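Local coordinates for protein anastral spindle 2, SAS 4 (Drosophila melanogaster, PDB 4BY2) that probably binds tubulin and acts as a molecular adaptor in centriole assembly, here as the Sas-4 TCP domain fused to a proline-rich piece of Ana2, at residues N101-E106 and V114-A119; N139-H144 and I153-N158. All coordinates share one frame; numbering follows the deposited sequence.

Contact 1: N101-E106 and V114-A119; sequences NKDIKE and VKYYYA
I104 and E106 pair with Y117 and K115 across two antiparallel strands of the Sas-4 part, 104-106 and 114-118, whose axes come within 4.6 Å at 170°. Both are hydrogen-bonded pairs: Y117 N reaches I104 O at 2.8 Å, K115 N meets E106 O at the same distance, and I104 N and E106 N return bonds to Y117 O and K115 O. K105 and Y116 form the non-hydrogen-bonded pair between them. Beyond the I104-Y117 bridge, a side chain takes over from the backbone. The carboxylate of D103 grips the other segment with both oxygens: OD1 takes the backbone N of A119 at 2.9 Å from above the carboxylate plane, and OD2 accepts the hydroxyl of Y116 at 2.7 Å on its anti side. The Y116 ring stands nearly perpendicular to the carboxylate, with planes 84° apart. Two bonds to different groups should fix the rotation of the D103 side chain. These strands make a beta hairpin within the extended antiparallel sheet of the TCP domain. On the face of K105 and Y116, the lysine crosses the ring obliquely, CB lying 3.8 Å from Y116 CD2. With CG anti to the backbone N (chi1 -171°), the K105 chain runs past CD2 of the ring, and its CE reaches V114 CG1. Y116 also touches P14 of the fused Ana2 part, and its OH is hydrogen-bonded to R15 N. The opposite face carries I104, Y117, E106 and K115. Here I104 CD1 lies 4.2 Å from Y117 CD2, while the Y117 hydroxyl is bound by N122 and its ring meets W124. Beside them E106 and K115 touch through their CB atoms, 4.0 Å apart, without pairing their charges.

Contact 2: N139-H144 and I153-N158; sequences NGQTEH and IHFPNN
Two imidazoles, H144 and H154, lie against each other across the strands although they are not bridge partners. Their rings are inclined at 54° with centroids 4.8 Å apart, neither stacked nor edge-to-face, and CD2 of each makes the nearest approach. H154 NE2 is hydrogen-bonded to E152, whose carboxylate would be expected to make this ring more basic. Behind the histidines the backbones form a short antiparallel ladder in the Sas-4 part: T142 and H154 are a hydrogen-bonded pair, with H154 N to T142 O at 2.8 Å and T142 N to H154 O at 3.1 Å, and E143 with I153 is the non-hydrogen-bonded pair. On the face opposite T142 and H154, E143 and I153 run side by side, I153 CD1 resting 3.7 Å from E143 CD. The extended Q141 chain, its CG anti to the backbone N (chi1 -165°), carries the amide to I153 and F155: NE2 approaches I153 CG2, and OE1 lies 3.7 Å from F155 CD1. NE2 also makes a weak bond to E143 OE2. Ahead of the strand, N139 OD1 accepts from Q141 N to close an Asx turn around G140, whose phi is positive, while N139 ND2 packs on P156 CG at 3.6 Å. P156 itself sits in the type I turn from F155 to N158. E143 is also bound by R145 and by S21 of the fused Ana2 part, and the hairpin is flanked by strand 133-136 beside E143 and strand 160-163 beside I153.

Contacts 1 and 2 are separate hairpins, in series along one antiparallel run of strands in the Sas-4 TCP domain, their centres about 20 Å apart and their nearest atoms about 10 Å, without touching. They share no strand; 123-128 and 133-136 lie between them. Both are partly buried, and in each the face toward the fused Ana2 segment holds a polar side chain bonded to it: Y116 in contact 1, E143 in contact 2. Contact 1 has the longer ladder, extended by an aspartate, with tyrosines and lysines around it. Contact 2 has fewer backbone bonds and relies more on histidine, glutamine and proline packing, with exposed turn residues at its end.

Contact 1: N101-E106 and V114-A119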
loop_
_atom_site.group_PDB
_atom_site.type_symbol
_atom_site.label_atom_id
_atom_site.label_comp_id
_atom_site.label_asym_id
_atom_site.label_seq_id
_atom_site.Cartn_x
_atom_site.Cartn_y
_atom_site.Cartn_z
ATOM N N ASN A 101 10.719 13.039 12.350
ATOM C CA ASN A 101 11.519 11.931 11.815
ATOM C C ASN A 101 11.585 11.898 10.266
ATOM O O ASN A 101 11.938 10.863 9.693
ATOM C CB ASN A 101 11.026 10.589 12.394
ATOM C CG ASN A 101 9.618 10.180 12.006
ATOM O OD1 ASN A 101 8.789 10.985 11.574
ATOM N ND2 ASN A 101 9.308 8.908 12.182
ATOM N N LYS A 102 11.257 13.040 9.604
ATOM C CA LYS A 102 11.250 13.280 8.148
ATOM C C LYS A 102 10.077 12.572 7.409
ATOM O O LYS A 102 10.004 12.628 6.177
ATOM C CB LYS A 102 12.620 12.957 7.505
ATOM C CG LYS A 102 13.003 13.857 6.333
ATOM C CD LYS A 102 13.974 13.157 5.379
ATOM C CE LYS A 102 14.293 13.974 4.146
ATOM N NZ LYS A 102 15.328 15.011 4.408
ATOM N N ASP A 103 9.138 11.955 8.163
ATOM C CA ASP A 103 7.948 11.288 7.612
ATOM C C ASP A 103 6.945 12.323 7.117
ATOM O O ASP A 103 6.811 13.386 7.729
ATOM C CB ASP A 103 7.271 10.389 8.666
ATOM C CG ASP A 103 7.845 8.993 8.840
ATOM O OD1 ASP A 103 8.924 8.710 8.265
ATOM O OD2 ASP A 103 7.224 8.188 9.563
ATOM N N ILE A 104 6.240 12.013 6.016
ATOM C CA ILE A 104 5.244 12.909 5.411
ATOM C C ILE A 104 3.871 12.226 5.345
ATOM O O ILE A 104 3.782 11.080 4.915
ATOM C CB ILE A 104 5.691 13.428 4.003
ATOM C CG1 ILE A 104 7.155 13.933 3.994
ATOM C CG2 ILE A 104 4.730 14.506 3.473
ATOM C CD1 ILE A 104 7.841 13.989 2.592
ATOM N N LYS A 105 2.807 12.945 5.743
ATOM C CA LYS A 105 1.426 12.465 5.675
ATOM C C LYS A 105 0.573 13.448 4.851
ATOM O O LYS A 105 0.209 14.516 5.351
ATOM C CB LYS A 105 0.844 12.234 7.080
ATOM C CG LYS A 105 -0.513 11.536 7.078
ATOM C CD LYS A 105 -0.976 11.210 8.487
ATOM C CE LYS A 105 -2.444 10.872 8.550
ATOM N NZ LYS A 105 -3.298 12.086 8.445
ATOM N N GLU A 106 0.281 13.091 3.584
ATOM C CA GLU A 106 -0.519 13.897 2.650
ATOM C C GLU A 106 -1.993 13.490 2.675
ATOM O O GLU A 106 -2.305 12.320 2.474
ATOM C CB GLU A 106 0.035 13.793 1.218
ATOM C CG GLU A 106 1.271 14.644 0.963
ATOM C CD GLU A 106 1.951 14.465 -0.385
ATOM O OE1 GLU A 106 1.315 13.924 -1.319
ATOM O OE2 GLU A 106 3.124 14.888 -0.511
ATOM N N VAL A 114 -5.065 9.317 1.365
ATOM C CA VAL A 114 -4.161 9.536 2.488
ATOM C C VAL A 114 -2.846 8.850 2.084
ATOM O O VAL A 114 -2.798 7.626 1.963
ATOM C CB VAL A 114 -4.720 9.022 3.849
ATOM C CG1 VAL A 114 -3.753 9.321 4.992
ATOM C CG2 VAL A 114 -6.095 9.617 4.152
ATOM N N LYS A 115 -1.814 9.648 1.788
ATOM C CA LYS A 115 -0.495 9.147 1.395
ATOM C C LYS A 115 0.471 9.300 2.565
ATOM O O LYS A 115 0.456 10.332 3.231
ATOM C CB LYS A 115 0.040 9.889 0.158
ATOM C CG LYS A 115 -0.661 9.519 -1.139
ATOM C CD LYS A 115 0.054 10.102 -2.350
ATOM C CE LYS A 115 -0.564 9.647 -3.650
ATOM N NZ LYS A 115 0.075 10.302 -4.822
ATOM N N TYR A 116 1.294 8.275 2.829
ATOM C CA TYR A 116 2.265 8.310 3.921
ATOM C C TYR A 116 3.641 7.875 3.450
ATOM O O TYR A 116 3.775 6.800 2.873
ATOM C CB TYR A 116 1.802 7.464 5.124
ATOM C CG TYR A 116 2.535 7.790 6.412
ATOM C CD1 TYR A 116 3.794 7.257 6.677
ATOM C CD2 TYR A 116 1.973 8.639 7.360
ATOM C CE1 TYR A 116 4.480 7.570 7.846
ATOM C CE2 TYR A 116 2.642 8.941 8.546
ATOM C CZ TYR A 116 3.895 8.403 8.785
ATOM O OH TYR A 116 4.572 8.696 9.946
ATOM N N TYR A 117 4.666 8.698 3.719
ATOM C CA TYR A 117 6.041 8.384 3.354
ATOM C C TYR A 117 6.864 8.030 4.590
ATOM O O TYR A 117 7.061 8.873 5.459
ATOM C CB TYR A 117 6.686 9.536 2.555
ATOM C CG TYR A 117 8.117 9.269 2.130
ATOM C CD1 TYR A 117 8.411 8.318 1.157
ATOM C CD2 TYR A 117 9.176 9.977 2.691
ATOM C CE1 TYR A 117 9.723 8.073 0.756
ATOM C CE2 TYR A 117 10.492 9.748 2.291
ATOM C CZ TYR A 117 10.762 8.786 1.330
ATOM O OH TYR A 117 12.054 8.552 0.928
ATOM N N TYR A 118 7.319 6.767 4.674
ATOM C CA TYR A 118 8.171 6.272 5.758
ATOM C C TYR A 118 9.590 6.593 5.298
ATOM O O TYR A 118 10.142 5.898 4.440
ATOM C CB TYR A 118 7.971 4.762 5.993
ATOM C CG TYR A 118 6.536 4.355 6.253
ATOM C CD1 TYR A 118 5.690 4.001 5.205
ATOM C CD2 TYR A 118 6.026 4.307 7.547
ATOM C CE1 TYR A 118 4.367 3.628 5.436
ATOM C CE2 TYR A 118 4.707 3.922 7.792
ATOM C CZ TYR A 118 3.879 3.591 6.731
ATOM O OH TYR A 118 2.577 3.214 6.952
ATOM N N ALA A 119 10.124 7.722 5.795
ATOM C CA ALA A 119 11.424 8.277 5.427
ATOM C C ALA A 119 12.608 7.349 5.633
ATOM O O ALA A 119 13.463 7.271 4.749
ATOM C CB ALA A 119 11.655 9.588 6.150
#

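Contact 2: N139-H144 and I153-N158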
loop_
_atom_site.group_PDB
_atom_site.type_symbol
_atom_site.label_atom_id
_atom_site.label_comp_id
_atom_site.label_asym_id
_atom_site.label_seq_id
_atom_site.Cartn_x
_atom_site.Cartn_y
_atom_site.Cartn_z
ATOM N N ASN A 139 12.371 -1.413 -3.946
ATOM C CA ASN A 139 12.750 -2.408 -4.959
ATOM C C ASN A 139 11.711 -2.596 -6.069
ATOM O O ASN A 139 11.926 -3.394 -6.982
ATOM C CB ASN A 139 13.081 -3.752 -4.292
ATOM C CG ASN A 139 11.939 -4.413 -3.545
ATOM O OD1 ASN A 139 10.908 -3.805 -3.229
ATOM N ND2 ASN A 139 12.114 -5.684 -3.225
ATOM N N GLY A 140 10.605 -1.867 -5.979
ATOM C CA GLY A 140 9.512 -1.944 -6.937
ATOM C C GLY A 140 8.359 -2.818 -6.481
ATOM O O GLY A 140 7.360 -2.926 -7.200
ATOM N N GLN A 141 8.477 -3.450 -5.287
ATOM C CA GLN A 141 7.423 -4.305 -4.746
ATOM C C GLN A 141 6.223 -3.481 -4.276
ATOM O O GLN A 141 6.374 -2.563 -3.467
ATOM C CB GLN A 141 7.940 -5.241 -3.640
ATOM C CG GLN A 141 6.973 -6.380 -3.317
ATOM C CD GLN A 141 7.466 -7.286 -2.221
ATOM O OE1 GLN A 141 8.537 -7.896 -2.311
ATOM N NE2 GLN A 141 6.659 -7.445 -1.184
ATOM N N THR A 142 5.036 -3.812 -4.804
ATOM C CA THR A 142 3.786 -3.126 -4.502
ATOM C C THR A 142 2.764 -4.100 -3.898
ATOM O O THR A 142 2.511 -5.156 -4.471
ATOM C CB THR A 142 3.295 -2.363 -5.745
ATOM O OG1 THR A 142 4.359 -1.545 -6.242
ATOM C CG2 THR A 142 2.101 -1.482 -5.457
ATOM N N GLU A 143 2.191 -3.745 -2.737
ATOM C CA GLU A 143 1.220 -4.584 -2.025
ATOM C C GLU A 143 -0.150 -3.910 -1.987
ATOM O O GLU A 143 -0.266 -2.783 -1.508
ATOM C CB GLU A 143 1.708 -4.925 -0.605
ATOM C CG GLU A 143 3.174 -5.335 -0.531
ATOM C CD GLU A 143 3.664 -5.986 0.749
ATOM O OE1 GLU A 143 3.059 -5.760 1.823
ATOM O OE2 GLU A 143 4.687 -6.704 0.677
ATOM N N HIS A 144 -1.179 -4.598 -2.516
ATOM C CA HIS A 144 -2.553 -4.096 -2.598
ATOM C C HIS A 144 -3.440 -4.837 -1.613
ATOM O O HIS A 144 -3.513 -6.067 -1.669
ATOM C CB HIS A 144 -3.112 -4.252 -4.028
ATOM C CG HIS A 144 -2.295 -3.583 -5.088
ATOM N ND1 HIS A 144 -2.758 -2.470 -5.753
ATOM C CD2 HIS A 144 -1.077 -3.911 -5.578
ATOM C CE1 HIS A 144 -1.808 -2.144 -6.615
ATOM N NE2 HIS A 144 -0.778 -2.985 -6.547
ATOM N N ILE A 153 0.241 -9.059 -3.950
ATOM C CA ILE A 153 1.660 -8.679 -3.929
ATOM C C ILE A 153 2.228 -8.693 -5.350
ATOM O O ILE A 153 2.161 -9.716 -6.028
ATOM C CB ILE A 153 2.525 -9.560 -2.967
ATOM C CG1 ILE A 153 1.807 -9.888 -1.618
ATOM C CG2 ILE A 153 3.917 -8.952 -2.740
ATOM C CD1 ILE A 153 1.641 -8.750 -0.565
ATOM N N HIS A 154 2.800 -7.564 -5.783
ATOM C CA HIS A 154 3.439 -7.392 -7.085
ATOM C C HIS A 154 4.954 -7.374 -6.854
ATOM O O HIS A 154 5.506 -6.349 -6.454
ATOM C CB HIS A 154 2.959 -6.089 -7.758
ATOM C CG HIS A 154 1.552 -6.147 -8.267
ATOM N ND1 HIS A 154 1.276 -6.117 -9.621
ATOM C CD2 HIS A 154 0.386 -6.228 -7.585
ATOM C CE1 HIS A 154 -0.041 -6.183 -9.720
ATOM N NE2 HIS A 154 -0.620 -6.254 -8.521
ATOM N N PHE A 155 5.607 -8.528 -7.051
ATOM C CA PHE A 155 7.048 -8.707 -6.846
ATOM C C PHE A 155 7.909 -7.988 -7.908
ATOM O O PHE A 155 7.409 -7.746 -9.012
ATOM C CB PHE A 155 7.385 -10.208 -6.758
ATOM C CG PHE A 155 6.856 -10.877 -5.510
ATOM C CD1 PHE A 155 7.574 -10.836 -4.320
ATOM C CD2 PHE A 155 5.634 -11.539 -5.520
ATOM C CE1 PHE A 155 7.078 -11.441 -3.161
ATOM C CE2 PHE A 155 5.139 -12.145 -4.362
ATOM C CZ PHE A 155 5.864 -12.094 -3.191
ATOM N N PRO A 156 9.197 -7.642 -7.614
ATOM C CA PRO A 156 10.029 -6.945 -8.623
ATOM C C PRO A 156 10.304 -7.722 -9.917
ATOM O O PRO A 156 10.649 -7.104 -10.926
ATOM C CB PRO A 156 11.326 -6.635 -7.865
ATOM C CG PRO A 156 10.970 -6.735 -6.420
ATOM C CD PRO A 156 9.947 -7.819 -6.354
ATOM N N ASN A 157 10.137 -9.062 -9.898
ATOM C CA ASN A 157 10.328 -9.937 -11.061
ATOM C C ASN A 157 9.036 -10.089 -11.901
ATOM O O ASN A 157 8.902 -11.045 -12.671
ATOM C CB ASN A 157 10.908 -11.302 -10.632
ATOM C CG ASN A 157 10.108 -12.079 -9.605
ATOM O OD1 ASN A 157 8.948 -11.780 -9.299
ATOM N ND2 ASN A 157 10.717 -13.117 -9.054
ATOM N N ASN A 158 8.096 -9.128 -11.742
ATOM C CA ASN A 158 6.793 -9.015 -12.415
ATOM C C ASN A 158 5.803 -10.159 -12.083
ATOM O O ASN A 158 4.754 -10.255 -12.726
ATOM C CB ASN A 158 6.952 -8.830 -13.931
ATOM C CG ASN A 158 7.635 -7.538 -14.296
ATOM O OD1 ASN A 158 7.037 -6.457 -14.258
ATOM N ND2 ASN A 158 8.911 -7.621 -14.642
#